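Local coordinates for Non-reducing end alpha-L-arabinofuranosidase BoGH43B (PDB 5JOZ), which hydrolyses terminal non-reducing alpha-L-arabinofuranoside residues from xyloglucan side branches, turning 'S' units into 'X' units during xyloglucan breakdown, at residues A[187-192]-A[212-217]; A[147-152]-A[178-183]; A[439-442]-A[447-450]; A[397-402]-A[461-466]; A[74-79]-A[474-479]. One frame throughout, in Å; residues are numbered along the deposited sequence.

Contact 1. Residues A[187-192]-A[212-217]; sequences YYIMSA and GPYEPS
Ile189 lays its CD1 methyl over one face of the Tyr214 ring, 3.7 Å from the centroid and 20° off the ring normal, a CH-pi contact. The methyl is shifted from the middle of the ring toward the phenol end, where CD1 of Ile189 lies 3.5 Å from CZ of Tyr214. An extended CG1-CD1 arm (chi2 171°) carries the methyl out from the strand, and the two side chains meet at about a right angle. Tyr187 adds its backbone: its carbonyl O comes obliquely to within 3.5 Å of CE2 of Tyr214, while its own ring turns elsewhere. The phenol OH is hydrogen-bonded to the carbonyl O of Pro210, which helps hold the far end of the ring. A serine in place of Tyr214 would probably leave the Ile189 methyl without its aromatic cover and the Pro210 carbonyl without this donor. The solvent side is loose by comparison. Pro213, entered through a cis peptide bond, Glu215 and Pro216 are exposed and do not touch segment 187-192, and no hydrogen bond joins the two segments. Tyr214 thus reaches inward from the outer edge of a four-stranded propeller blade, spanning strand 201-207 and touching Gln205, while Phe180 of the first strand and Val166 and Ala167 of strand 159-168, in the preceding blade, close round the same core.

Contact 2. Residues A[147-152]-A[178-183]; sequences FLLGVM and PHFYKI
Leu149 has the largest buried share of this contact, and it spends it on the Phe180 ring. Its CD1 methyl stands almost exactly over the middle of one face, 4.1 Å from the centroid and only 3° off the ring normal, a CH-pi contact. The second branch drops toward the rim, with CD2 of Leu149 4.0 Å from CZ of Phe180. The leucine has CG opposite its backbone N (chi1 -167°), which carries the forked end over the ring, CD1 central and CD2 out by the rim; the two side chains cross nearly at right angles. Pro178 and Phe147 make the second pair, two residues earlier on each strand. Here the proline lies against the near side of the phenyl ring with its CB 3.7 Å from CE1 of Phe147 and its CG 3.8 Å from CD1 of Phe147. CB of Pro178 sits 4.1 Å from the centroid of the Phe147 ring, 29° off its normal, so this CH-pi contact is more glancing than the leucine's. No hydrogen bond crosses: the CA atoms of Phe147 and Pro178 are 7.6 Å apart, a spacing of packed sheets and not of paired strands. Pro178 also lies close to the pocket, its side chain about 4 Å from that of Asp126, a residue inferred to tune and orient the proton donor. The contact joins two neighbouring blades of the GH43 propeller, strand 146-152 of one and the first strand, 176-183, of the next. Val166 and Leu139 flank it in the former, Ile189 and Ser191 in the latter.

Contact 3. Residues A[439-442]-A[447-450]; sequences SITA and YTFE
Ile440 and Phe449 lie side by side and point the same way, with CG1 of Ile440 3.8 Å from CD2 of Phe449. On the same face the Tyr447 ring takes the other isoleucine branch, CG2, and the Ala442 methyl, CB, 3.9 Å from CD1 of Tyr447; the Tyr447 OH bonds to OE1 of Gln365. This face looks into a beta sandwich of the concanavalin A-like type, where Val391, Tyr399 and Leu401 of the opposing sheet meet it. The two segments are the arms of an antiparallel beta hairpin. Ser439 pairs with Glu450 and Thr441 with Thr448 as hydrogen-bonded pairs; the bond from Thr441 N to Thr448 O, 2.9 Å, is nearly straight at 174°. On the outer face a bend at chi2 (96°) folds the Glu450 carboxylate back over Thr441, whose OG1 donates to the syn lone pair of Glu450 OE2 at 3.1 Å. The other oxygen, OE1 of Glu450, lies only 3.1 Å from Ser439 O and 3.0 Å from Thr448 O, both acceptors, so its position is doubtful. An alanine in place of Glu450 would probably leave Thr441 OG1 without this acceptor and uncover CG2 of Thr441.

Contact 4. Residues A[397-402]-A[461-466]; sequences NHYDLL and GTASTR
Ala463 is the first residue of segment 461-466 to meet Tyr399. Its methyl sits over one face of the phenol ring, with CB 3.6 Å from the centroid and 15° off the ring normal, a CH-pi contact. It leans slightly to the outer end, and CB of Ala463 comes to 3.5 Å from CZ of Tyr399. Ser464, next along, takes hold of the ring at its edge. The phenol OH of Tyr399 donates to the carbonyl O of Ser464, 2.7 Å away; the donor lies in the carbonyl plane at a C=O...O angle of 148°, and the acceptor lies near the plane of the ring. Methyl and carbonyl together limit how the ring can tilt. CB of Ser464 leaves the backbone away from Tyr399, and OG bonds to the backbone N of Asp467. Tyr399 can span the gap because its CG is opposite the carbonyl carbon (chi1 -55°), which throws the ring clear of its own strand; the CA atoms of Tyr399 and Ala463 are 7.9 Å apart. His398 and Asp400 turn to the other side of the sheet, where His398 ND1 bonds to Asp400 OD1 at 2.8 Å and NH2 of Arg415 forms a salt bridge with OD2 of Asp400. A long tyrosine bridging two facing antiparallel sheets, with Tyr447, Phe449 and Val391 around it, belongs to the core of a concanavalin A-like beta sandwich.

Contact 5. Residues A[74-79]-A[474-479]; sequences GQYAPT and GGFTGV
The Tyr76 and Phe476 rings meet obliquely, neither stacked nor edge-to-face, with planes at 62° and centroids 5.8 Å apart. The phenol end of the tyrosine does the touching: its OH lies 3.9 Å from CE2 and 4.1 Å from CD2 of Phe476, while the nearest ring carbons, CE2 of Tyr76 and CE2 of Phe476, are 4.3 Å apart. The tyrosine ring has further aromatic neighbours within its own domain, edge-to-face pairs with Tyr94 and Phe33. The contact joins the two domains of the protein, for Tyr76 belongs to the GH43 beta propeller and Phe476 to a loop of the concanavalin A-like beta sandwich. It is slight, covering 67 Å² in all, and no hydrogen bond passes between the two segments. The two side chains cross at a slant, the OH end of Tyr76 against the CD2-CE2 flank of Phe476. The setting is probably the rim of the active site: the Tyr76 side chain is about 5 Å from that of Asp126 and about 6 Å from that of Asp16, the inferred proton acceptor, and the loop with Phe476 may help shape the approach to the pocket from the sandwich side. Gly474 and Gly475, just after helix 470-473, both have positive phi. Next to them Arg268 NH2 bonds to the Phe476 carbonyl O, Ser71 OG to Thr477 OG1, and the Tyr76 OH to the carbonyl O of Thr72.

Overall arrangement
Contacts 1 and 2 lie in the propeller, their centres 10 Å apart, and share a blade, in which strands 176-183 and 186-193 are neighbours; Phe180 packs against Tyr214 and Tyr187. Contacts 3 and 4, 9 Å apart, share a sheet of the sandwich, whose domain also holds the calcium site of Asp313, Gly341 and Asp499. The two groups stand 44 to 48 Å apart between centres. Contact 5 links the domains and touches both: Thr79 OG1 lies 3.5 Å from His179 CE1 of contact 2, and Val479 CG1 3.6 Å from Tyr447 OH of contact 3. Contacts 2 and 5 border the probable catalytic pocket; contacts 3 and 4 lie away from it.

Contact 1. Residues A[187-192]-A[212-217]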
# COMPACT_ATOMS: atom_id res chain seq x y z
N TYR A 187 21.13 3.49 -22.67
CA TYR A 187 20.32 2.66 -21.78
C TYR A 187 20.63 3.12 -20.37
O TYR A 187 21.80 3.28 -20.03
CB TYR A 187 20.68 1.18 -21.93
CG TYR A 187 20.32 0.62 -23.27
CD1 TYR A 187 21.22 0.68 -24.34
CD2 TYR A 187 19.08 0.05 -23.50
CE1 TYR A 187 20.89 0.16 -25.58
CE2 TYR A 187 18.74 -0.47 -24.73
CZ TYR A 187 19.65 -0.41 -25.77
OH TYR A 187 19.30 -0.91 -26.99
N TYR A 188 19.59 3.35 -19.56
CA TYR A 188 19.73 3.87 -18.21
C TYR A 188 19.21 2.88 -17.21
O TYR A 188 18.15 2.28 -17.41
CB TYR A 188 18.92 5.16 -18.02
CG TYR A 188 19.43 6.37 -18.74
CD1 TYR A 188 19.10 6.59 -20.07
CD2 TYR A 188 20.20 7.32 -18.09
CE1 TYR A 188 19.55 7.72 -20.74
CE2 TYR A 188 20.66 8.45 -18.74
CZ TYR A 188 20.33 8.64 -20.07
OH TYR A 188 20.78 9.74 -20.73
N ILE A 189 19.95 2.73 -16.12
CA ILE A 189 19.53 1.99 -14.94
C ILE A 189 19.39 3.03 -13.83
O ILE A 189 20.39 3.60 -13.39
CB ILE A 189 20.54 0.89 -14.53
CG1 ILE A 189 20.51 -0.23 -15.57
CG2 ILE A 189 20.21 0.33 -13.14
CD1 ILE A 189 21.61 -1.26 -15.40
N MET A 190 18.15 3.26 -13.40
CA MET A 190 17.85 4.18 -12.30
C MET A 190 17.48 3.30 -11.12
O MET A 190 16.74 2.33 -11.28
CB MET A 190 16.69 5.09 -12.70
CG MET A 190 16.43 6.25 -11.73
SD MET A 190 14.98 7.25 -12.17
CE MET A 190 13.66 6.08 -11.85
N SER A 191 17.98 3.62 -9.94
CA SER A 191 17.81 2.74 -8.79
C SER A 191 17.80 3.53 -7.48
O SER A 191 18.08 4.72 -7.46
CB SER A 191 18.93 1.70 -8.78
OG SER A 191 20.19 2.34 -8.72
N ALA A 192 17.47 2.82 -6.41
CA ALA A 192 17.39 3.38 -5.07
C ALA A 192 18.52 2.84 -4.21
O ALA A 192 18.94 1.70 -4.39
CB ALA A 192 16.04 3.03 -4.46
N GLY A 212 26.26 -3.12 -20.58
CA GLY A 212 27.29 -2.35 -19.89
C GLY A 212 28.56 -2.17 -20.70
O GLY A 212 28.59 -2.55 -21.87
N PRO A 213 29.62 -1.59 -20.12
CA PRO A 213 29.65 -1.12 -18.74
C PRO A 213 28.92 0.22 -18.54
O PRO A 213 28.87 1.04 -19.46
CB PRO A 213 31.15 -0.97 -18.48
CG PRO A 213 31.70 -0.54 -19.80
CD PRO A 213 30.81 -1.14 -20.87
N TYR A 214 28.37 0.41 -17.35
CA TYR A 214 27.62 1.61 -17.00
C TYR A 214 28.50 2.56 -16.23
O TYR A 214 29.33 2.13 -15.43
CB TYR A 214 26.38 1.27 -16.17
CG TYR A 214 25.27 0.61 -16.96
CD1 TYR A 214 25.37 -0.73 -17.35
CD2 TYR A 214 24.14 1.32 -17.34
CE1 TYR A 214 24.37 -1.34 -18.09
CE2 TYR A 214 23.13 0.73 -18.08
CZ TYR A 214 23.24 -0.61 -18.44
OH TYR A 214 22.24 -1.21 -19.16
N GLU A 215 28.29 3.85 -16.46
CA GLU A 215 29.00 4.91 -15.75
C GLU A 215 27.99 5.79 -15.01
O GLU A 215 26.88 5.99 -15.50
CB GLU A 215 29.84 5.73 -16.73
CG GLU A 215 31.09 4.98 -17.20
CD GLU A 215 31.81 5.67 -18.34
OE1 GLU A 215 31.56 6.86 -18.61
OE2 GLU A 215 32.66 5.02 -18.98
N PRO A 216 28.38 6.33 -13.85
CA PRO A 216 27.42 7.03 -12.99
C PRO A 216 27.11 8.45 -13.47
O PRO A 216 27.91 9.05 -14.20
CB PRO A 216 28.15 7.07 -11.65
CG PRO A 216 29.61 7.18 -12.02
CD PRO A 216 29.76 6.44 -13.32
N SER A 217 25.97 8.97 -13.06
CA SER A 217 25.62 10.36 -13.33
C SER A 217 26.54 11.30 -12.55
O SER A 217 26.84 11.03 -11.38
CB SER A 217 24.18 10.66 -12.93
OG SER A 217 23.88 12.03 -13.09

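Contact 2. Residues A[147-152]-A[178-183]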
# COMPACT_ATOMS: atom_id res chain seq x y z
N PHE A 147 23.32 -5.53 -10.16
CA PHE A 147 22.07 -5.57 -10.96
C PHE A 147 22.20 -6.56 -12.11
O PHE A 147 23.22 -6.57 -12.79
CB PHE A 147 21.72 -4.19 -11.51
CG PHE A 147 21.46 -3.16 -10.46
CD1 PHE A 147 20.48 -3.38 -9.49
CD2 PHE A 147 22.19 -1.98 -10.43
CE1 PHE A 147 20.24 -2.44 -8.50
CE2 PHE A 147 21.95 -1.03 -9.44
CZ PHE A 147 20.97 -1.26 -8.47
N LEU A 148 21.16 -7.37 -12.32
CA LEU A 148 21.18 -8.46 -13.31
C LEU A 148 20.20 -8.16 -14.41
O LEU A 148 19.04 -7.85 -14.14
CB LEU A 148 20.77 -9.78 -12.65
CG LEU A 148 21.58 -10.20 -11.43
CD1 LEU A 148 21.01 -11.48 -10.85
CD2 LEU A 148 23.06 -10.36 -11.77
N LEU A 149 20.65 -8.23 -15.65
CA LEU A 149 19.79 -8.03 -16.81
C LEU A 149 19.64 -9.36 -17.56
O LEU A 149 20.57 -10.16 -17.62
CB LEU A 149 20.39 -6.98 -17.74
CG LEU A 149 19.46 -6.44 -18.83
CD1 LEU A 149 18.29 -5.64 -18.25
CD2 LEU A 149 20.27 -5.59 -19.79
N GLY A 150 18.45 -9.56 -18.14
CA GLY A 150 18.13 -10.73 -18.96
C GLY A 150 17.00 -10.38 -19.93
O GLY A 150 16.45 -9.28 -19.89
N VAL A 151 16.68 -11.31 -20.83
CA VAL A 151 15.60 -11.13 -21.80
C VAL A 151 14.65 -12.30 -21.62
O VAL A 151 15.07 -13.41 -21.29
CB VAL A 151 16.11 -11.03 -23.25
CG1 VAL A 151 14.98 -10.70 -24.22
CG2 VAL A 151 17.20 -9.96 -23.34
N MET A 152 13.37 -12.02 -21.83
CA MET A 152 12.30 -12.89 -21.40
C MET A 152 11.27 -13.00 -22.52
O MET A 152 11.02 -12.02 -23.24
CB MET A 152 11.68 -12.27 -20.13
CG MET A 152 10.90 -13.20 -19.22
SD MET A 152 10.36 -12.35 -17.72
CE MET A 152 11.50 -13.01 -16.51
N PRO A 178 15.68 -1.12 -9.21
CA PRO A 178 16.25 -0.72 -10.50
C PRO A 178 15.22 -0.75 -11.61
O PRO A 178 14.45 -1.70 -11.71
CB PRO A 178 17.33 -1.76 -10.75
CG PRO A 178 16.79 -2.99 -10.10
CD PRO A 178 16.12 -2.48 -8.85
N HIS A 179 15.20 0.30 -12.43
CA HIS A 179 14.40 0.31 -13.66
C HIS A 179 15.32 0.56 -14.84
O HIS A 179 16.33 1.25 -14.71
CB HIS A 179 13.31 1.38 -13.62
CG HIS A 179 12.32 1.17 -12.54
ND1 HIS A 179 11.56 0.02 -12.43
CD2 HIS A 179 11.98 1.94 -11.48
CE1 HIS A 179 10.78 0.11 -11.37
NE2 HIS A 179 11.02 1.26 -10.77
N PHE A 180 14.90 0.03 -15.98
CA PHE A 180 15.66 0.04 -17.20
C PHE A 180 14.93 0.93 -18.21
O PHE A 180 13.75 0.72 -18.45
CB PHE A 180 15.76 -1.41 -17.71
CG PHE A 180 16.78 -1.62 -18.79
CD1 PHE A 180 18.11 -1.30 -18.57
CD2 PHE A 180 16.42 -2.16 -20.01
CE1 PHE A 180 19.06 -1.50 -19.55
CE2 PHE A 180 17.36 -2.36 -21.01
CZ PHE A 180 18.68 -2.02 -20.78
N TYR A 181 15.62 1.92 -18.76
CA TYR A 181 15.03 2.79 -19.80
C TYR A 181 15.98 2.97 -20.97
O TYR A 181 17.20 3.05 -20.79
CB TYR A 181 14.67 4.17 -19.24
CG TYR A 181 13.89 4.16 -17.95
CD1 TYR A 181 12.58 3.69 -17.91
CD2 TYR A 181 14.46 4.61 -16.77
CE1 TYR A 181 11.86 3.67 -16.73
CE2 TYR A 181 13.75 4.61 -15.58
CZ TYR A 181 12.45 4.14 -15.56
OH TYR A 181 11.75 4.15 -14.38
N LYS A 182 15.43 3.02 -22.18
CA LYS A 182 16.20 3.36 -23.37
C LYS A 182 15.74 4.73 -23.74
O LYS A 182 14.64 4.88 -24.28
CB LYS A 182 15.95 2.36 -24.51
CG LYS A 182 16.51 2.76 -25.87
CD LYS A 182 18.01 3.04 -25.84
CE LYS A 182 18.58 3.22 -27.24
NZ LYS A 182 18.36 2.02 -28.10
N ILE A 183 16.56 5.73 -23.44
CA ILE A 183 16.21 7.13 -23.70
C ILE A 183 17.33 7.73 -24.55
O ILE A 183 18.49 7.78 -24.10
CB ILE A 183 16.11 7.95 -22.39
CG1 ILE A 183 15.08 7.34 -21.43
CG2 ILE A 183 15.78 9.41 -22.70
CD1 ILE A 183 15.25 7.77 -19.99

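Contact 3. Residues A[439-442]-A[447-450]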
# COMPACT_ATOMS: atom_id res chain seq x y z
N SER A 439 -16.82 4.72 17.08
CA SER A 439 -16.23 5.88 16.44
C SER A 439 -14.74 6.01 16.82
O SER A 439 -14.36 5.81 17.97
CB SER A 439 -17.04 7.11 16.85
OG SER A 439 -17.01 8.11 15.85
N ILE A 440 -13.90 6.29 15.82
CA ILE A 440 -12.48 6.55 16.01
C ILE A 440 -12.16 7.84 15.31
O ILE A 440 -12.43 7.98 14.12
CB ILE A 440 -11.58 5.46 15.40
CG1 ILE A 440 -11.90 4.09 16.02
CG2 ILE A 440 -10.10 5.81 15.59
CD1 ILE A 440 -11.47 2.94 15.16
N THR A 441 -11.61 8.80 16.05
CA THR A 441 -11.20 10.07 15.49
C THR A 441 -9.68 10.17 15.65
O THR A 441 -9.11 9.60 16.59
CB THR A 441 -11.91 11.26 16.17
OG1 THR A 441 -11.40 11.46 17.49
CG2 THR A 441 -13.41 11.03 16.22
N ALA A 442 -9.05 10.89 14.73
CA ALA A 442 -7.60 10.91 14.66
C ALA A 442 -7.04 12.30 14.46
O ALA A 442 -7.63 13.12 13.77
CB ALA A 442 -7.13 9.99 13.55
N TYR A 447 -5.23 9.02 18.60
CA TYR A 447 -6.50 8.43 18.26
C TYR A 447 -7.36 8.57 19.48
O TYR A 447 -6.88 8.30 20.59
CB TYR A 447 -6.34 6.95 17.98
CG TYR A 447 -5.55 6.61 16.75
CD1 TYR A 447 -6.09 6.80 15.48
CD2 TYR A 447 -4.28 6.06 16.85
CE1 TYR A 447 -5.38 6.47 14.35
CE2 TYR A 447 -3.56 5.72 15.71
CZ TYR A 447 -4.11 5.94 14.47
OH TYR A 447 -3.40 5.62 13.34
N THR A 448 -8.61 8.98 19.29
CA THR A 448 -9.61 9.02 20.36
C THR A 448 -10.77 8.10 19.97
O THR A 448 -11.21 8.11 18.83
CB THR A 448 -10.09 10.46 20.61
OG1 THR A 448 -8.96 11.29 20.88
CG2 THR A 448 -11.05 10.53 21.81
N PHE A 449 -11.22 7.31 20.94
CA PHE A 449 -12.21 6.24 20.74
C PHE A 449 -13.51 6.57 21.48
O PHE A 449 -13.49 6.83 22.69
CB PHE A 449 -11.64 4.92 21.28
CG PHE A 449 -10.35 4.52 20.62
CD1 PHE A 449 -9.13 4.93 21.14
CD2 PHE A 449 -10.37 3.72 19.47
CE1 PHE A 449 -7.94 4.56 20.51
CE2 PHE A 449 -9.18 3.34 18.85
CZ PHE A 449 -7.97 3.76 19.37
N GLU A 450 -14.64 6.53 20.76
CA GLU A 450 -15.95 7.00 21.24
C GLU A 450 -17.06 6.00 20.90
O GLU A 450 -16.97 5.28 19.91
CB GLU A 450 -16.30 8.37 20.64
CG GLU A 450 -15.22 9.46 20.81
CD GLU A 450 -14.28 9.65 19.61
OE1 GLU A 450 -14.18 8.77 18.72
OE2 GLU A 450 -13.61 10.72 19.55

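Contact 4. Residues A[397-402]-A[461-466]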
# COMPACT_ATOMS: atom_id res chain seq x y z
N ASN A 397 0.55 -5.22 17.02
CA ASN A 397 0.35 -3.81 17.38
C ASN A 397 -0.93 -3.26 16.76
O ASN A 397 -1.02 -3.04 15.55
CB ASN A 397 1.57 -2.99 16.96
CG ASN A 397 2.80 -3.29 17.81
OD1 ASN A 397 3.02 -2.68 18.87
ND2 ASN A 397 3.62 -4.22 17.35
N HIS A 398 -1.94 -3.06 17.60
CA HIS A 398 -3.27 -2.68 17.15
C HIS A 398 -4.14 -2.25 18.31
O HIS A 398 -4.03 -2.82 19.40
CB HIS A 398 -3.95 -3.86 16.43
CG HIS A 398 -4.03 -5.11 17.25
ND1 HIS A 398 -5.11 -5.42 18.04
CD2 HIS A 398 -3.15 -6.13 17.40
CE1 HIS A 398 -4.91 -6.57 18.65
NE2 HIS A 398 -3.73 -7.03 18.27
N TYR A 399 -5.02 -1.28 18.06
CA TYR A 399 -5.97 -0.80 19.06
C TYR A 399 -7.36 -1.29 18.69
O TYR A 399 -7.80 -1.05 17.58
CB TYR A 399 -5.98 0.72 19.11
CG TYR A 399 -4.62 1.37 19.35
CD1 TYR A 399 -3.77 0.90 20.35
CD2 TYR A 399 -4.21 2.46 18.59
CE1 TYR A 399 -2.54 1.50 20.58
CE2 TYR A 399 -2.98 3.07 18.81
CZ TYR A 399 -2.15 2.59 19.81
OH TYR A 399 -0.94 3.20 20.05
N ASP A 400 -8.04 -1.93 19.63
CA ASP A 400 -9.31 -2.61 19.36
C ASP A 400 -10.48 -1.93 20.06
O ASP A 400 -10.58 -1.98 21.28
CB ASP A 400 -9.22 -4.06 19.85
CG ASP A 400 -8.21 -4.89 19.08
OD1 ASP A 400 -7.71 -4.45 18.02
OD2 ASP A 400 -7.91 -6.01 19.56
N LEU A 401 -11.38 -1.34 19.28
CA LEU A 401 -12.60 -0.75 19.84
C LEU A 401 -13.75 -1.74 19.61
O LEU A 401 -14.40 -1.71 18.56
CB LEU A 401 -12.88 0.61 19.22
CG LEU A 401 -14.19 1.29 19.62
CD1 LEU A 401 -14.26 1.49 21.12
CD2 LEU A 401 -14.36 2.60 18.87
N LEU A 402 -13.98 -2.61 20.60
CA LEU A 402 -14.87 -3.77 20.44
C LEU A 402 -16.05 -3.81 21.39
O LEU A 402 -15.98 -3.29 22.50
CB LEU A 402 -14.07 -5.06 20.61
CG LEU A 402 -12.78 -5.17 19.79
CD1 LEU A 402 -12.02 -6.44 20.15
CD2 LEU A 402 -13.05 -5.10 18.30
N GLY A 461 -11.56 6.41 25.61
CA GLY A 461 -10.10 6.38 25.77
C GLY A 461 -9.36 6.94 24.56
O GLY A 461 -9.95 7.24 23.53
N THR A 462 -8.04 7.10 24.73
CA THR A 462 -7.15 7.62 23.70
C THR A 462 -5.94 6.72 23.56
O THR A 462 -5.64 5.93 24.46
CB THR A 462 -6.60 9.02 24.04
OG1 THR A 462 -5.99 8.98 25.34
CG2 THR A 462 -7.69 10.06 24.02
N ALA A 463 -5.24 6.86 22.44
CA ALA A 463 -3.97 6.17 22.22
C ALA A 463 -3.07 6.97 21.27
O ALA A 463 -3.56 7.78 20.49
CB ALA A 463 -4.22 4.77 21.68
N SER A 464 -1.76 6.74 21.36
CA SER A 464 -0.79 7.46 20.54
C SER A 464 -0.65 6.85 19.13
O SER A 464 -0.64 5.62 18.97
CB SER A 464 0.58 7.48 21.22
OG SER A 464 1.17 6.19 21.24
N THR A 465 -0.53 7.71 18.14
CA THR A 465 -0.14 7.30 16.79
C THR A 465 1.33 6.84 16.77
O THR A 465 1.70 5.96 15.98
CB THR A 465 -0.32 8.44 15.78
OG1 THR A 465 0.44 9.58 16.21
CG2 THR A 465 -1.78 8.82 15.65
N ARG A 466 2.13 7.42 17.66
CA ARG A 466 3.54 7.05 17.84
C ARG A 466 3.76 5.56 18.14
O ARG A 466 4.68 4.95 17.60
CB ARG A 466 4.11 7.89 18.98
CG ARG A 466 5.61 7.80 19.20
CD ARG A 466 5.97 8.43 20.54
NE ARG A 466 5.35 7.69 21.64
CZ ARG A 466 5.43 8.02 22.92
NH1 ARG A 466 6.12 9.09 23.32
NH2 ARG A 466 4.82 7.25 23.82

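Contact 5. Residues A[74-79]-A[474-479]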
# COMPACT_ATOMS: atom_id res chain seq x y z
N GLY A 74 4.46 -11.28 1.96
CA GLY A 74 3.54 -11.00 0.87
C GLY A 74 4.13 -10.20 -0.29
O GLY A 74 5.28 -10.39 -0.67
N GLN A 75 3.32 -9.30 -0.86
CA GLN A 75 3.69 -8.58 -2.08
C GLN A 75 4.61 -7.38 -1.84
O GLN A 75 4.25 -6.45 -1.12
CB GLN A 75 2.43 -8.14 -2.82
CG GLN A 75 1.56 -9.29 -3.29
CD GLN A 75 2.29 -10.26 -4.22
OE1 GLN A 75 3.28 -9.91 -4.84
NE2 GLN A 75 1.79 -11.49 -4.31
N TYR A 76 5.80 -7.43 -2.45
CA TYR A 76 6.84 -6.39 -2.38
C TYR A 76 6.71 -5.53 -3.64
O TYR A 76 5.69 -5.61 -4.33
CB TYR A 76 8.23 -7.03 -2.25
CG TYR A 76 8.66 -7.32 -0.85
CD1 TYR A 76 7.87 -8.12 -0.02
CD2 TYR A 76 9.88 -6.84 -0.34
CE1 TYR A 76 8.26 -8.42 1.28
CE2 TYR A 76 10.28 -7.14 0.96
CZ TYR A 76 9.46 -7.93 1.77
OH TYR A 76 9.80 -8.24 3.07
N ALA A 77 7.69 -4.69 -3.93
CA ALA A 77 7.60 -3.73 -5.04
C ALA A 77 7.20 -4.35 -6.37
O ALA A 77 7.89 -5.25 -6.85
CB ALA A 77 8.92 -2.99 -5.22
N PRO A 78 6.08 -3.90 -6.96
CA PRO A 78 5.68 -4.30 -8.29
C PRO A 78 6.20 -3.34 -9.35
O PRO A 78 6.42 -2.16 -9.05
CB PRO A 78 4.18 -4.19 -8.22
CG PRO A 78 3.98 -2.95 -7.40
CD PRO A 78 5.12 -2.93 -6.41
N THR A 79 6.35 -3.83 -10.57
CA THR A 79 6.58 -2.95 -11.72
C THR A 79 5.42 -3.17 -12.71
O THR A 79 5.02 -4.31 -12.93
CB THR A 79 7.98 -3.20 -12.32
OG1 THR A 79 8.97 -2.87 -11.34
CG2 THR A 79 8.21 -2.37 -13.57
N GLY A 474 8.47 -1.46 13.18
CA GLY A 474 9.22 -2.03 12.06
C GLY A 474 8.30 -2.47 10.93
O GLY A 474 7.09 -2.21 10.95
N GLY A 475 8.88 -3.13 9.93
CA GLY A 475 8.13 -3.60 8.77
C GLY A 475 7.92 -2.53 7.71
O GLY A 475 8.52 -1.46 7.79
N PHE A 476 7.04 -2.82 6.75
CA PHE A 476 6.92 -2.05 5.51
C PHE A 476 5.51 -1.53 5.23
O PHE A 476 5.21 -1.10 4.10
CB PHE A 476 7.37 -2.94 4.33
CG PHE A 476 8.84 -3.21 4.30
CD1 PHE A 476 9.74 -2.19 4.03
CD2 PHE A 476 9.33 -4.49 4.55
CE1 PHE A 476 11.11 -2.43 3.99
CE2 PHE A 476 10.70 -4.74 4.52
CZ PHE A 476 11.59 -3.71 4.24
N THR A 477 4.66 -1.54 6.26
CA THR A 477 3.27 -1.15 6.12
C THR A 477 2.95 0.08 6.96
O THR A 477 3.82 0.63 7.65
CB THR A 477 2.34 -2.30 6.53
OG1 THR A 477 2.64 -2.71 7.87
CG2 THR A 477 2.51 -3.48 5.58
N GLY A 478 1.70 0.53 6.83
CA GLY A 478 1.13 1.62 7.62
C GLY A 478 -0.28 1.26 8.08
O GLY A 478 -0.82 0.21 7.72
N VAL A 479 -0.87 2.14 8.86
CA VAL A 479 -2.11 1.82 9.58
C VAL A 479 -3.31 1.55 8.66
O VAL A 479 -3.55 2.27 7.69
CB VAL A 479 -2.46 2.95 10.58
CG1 VAL A 479 -3.87 2.79 11.14
CG2 VAL A 479 -1.44 3.00 11.72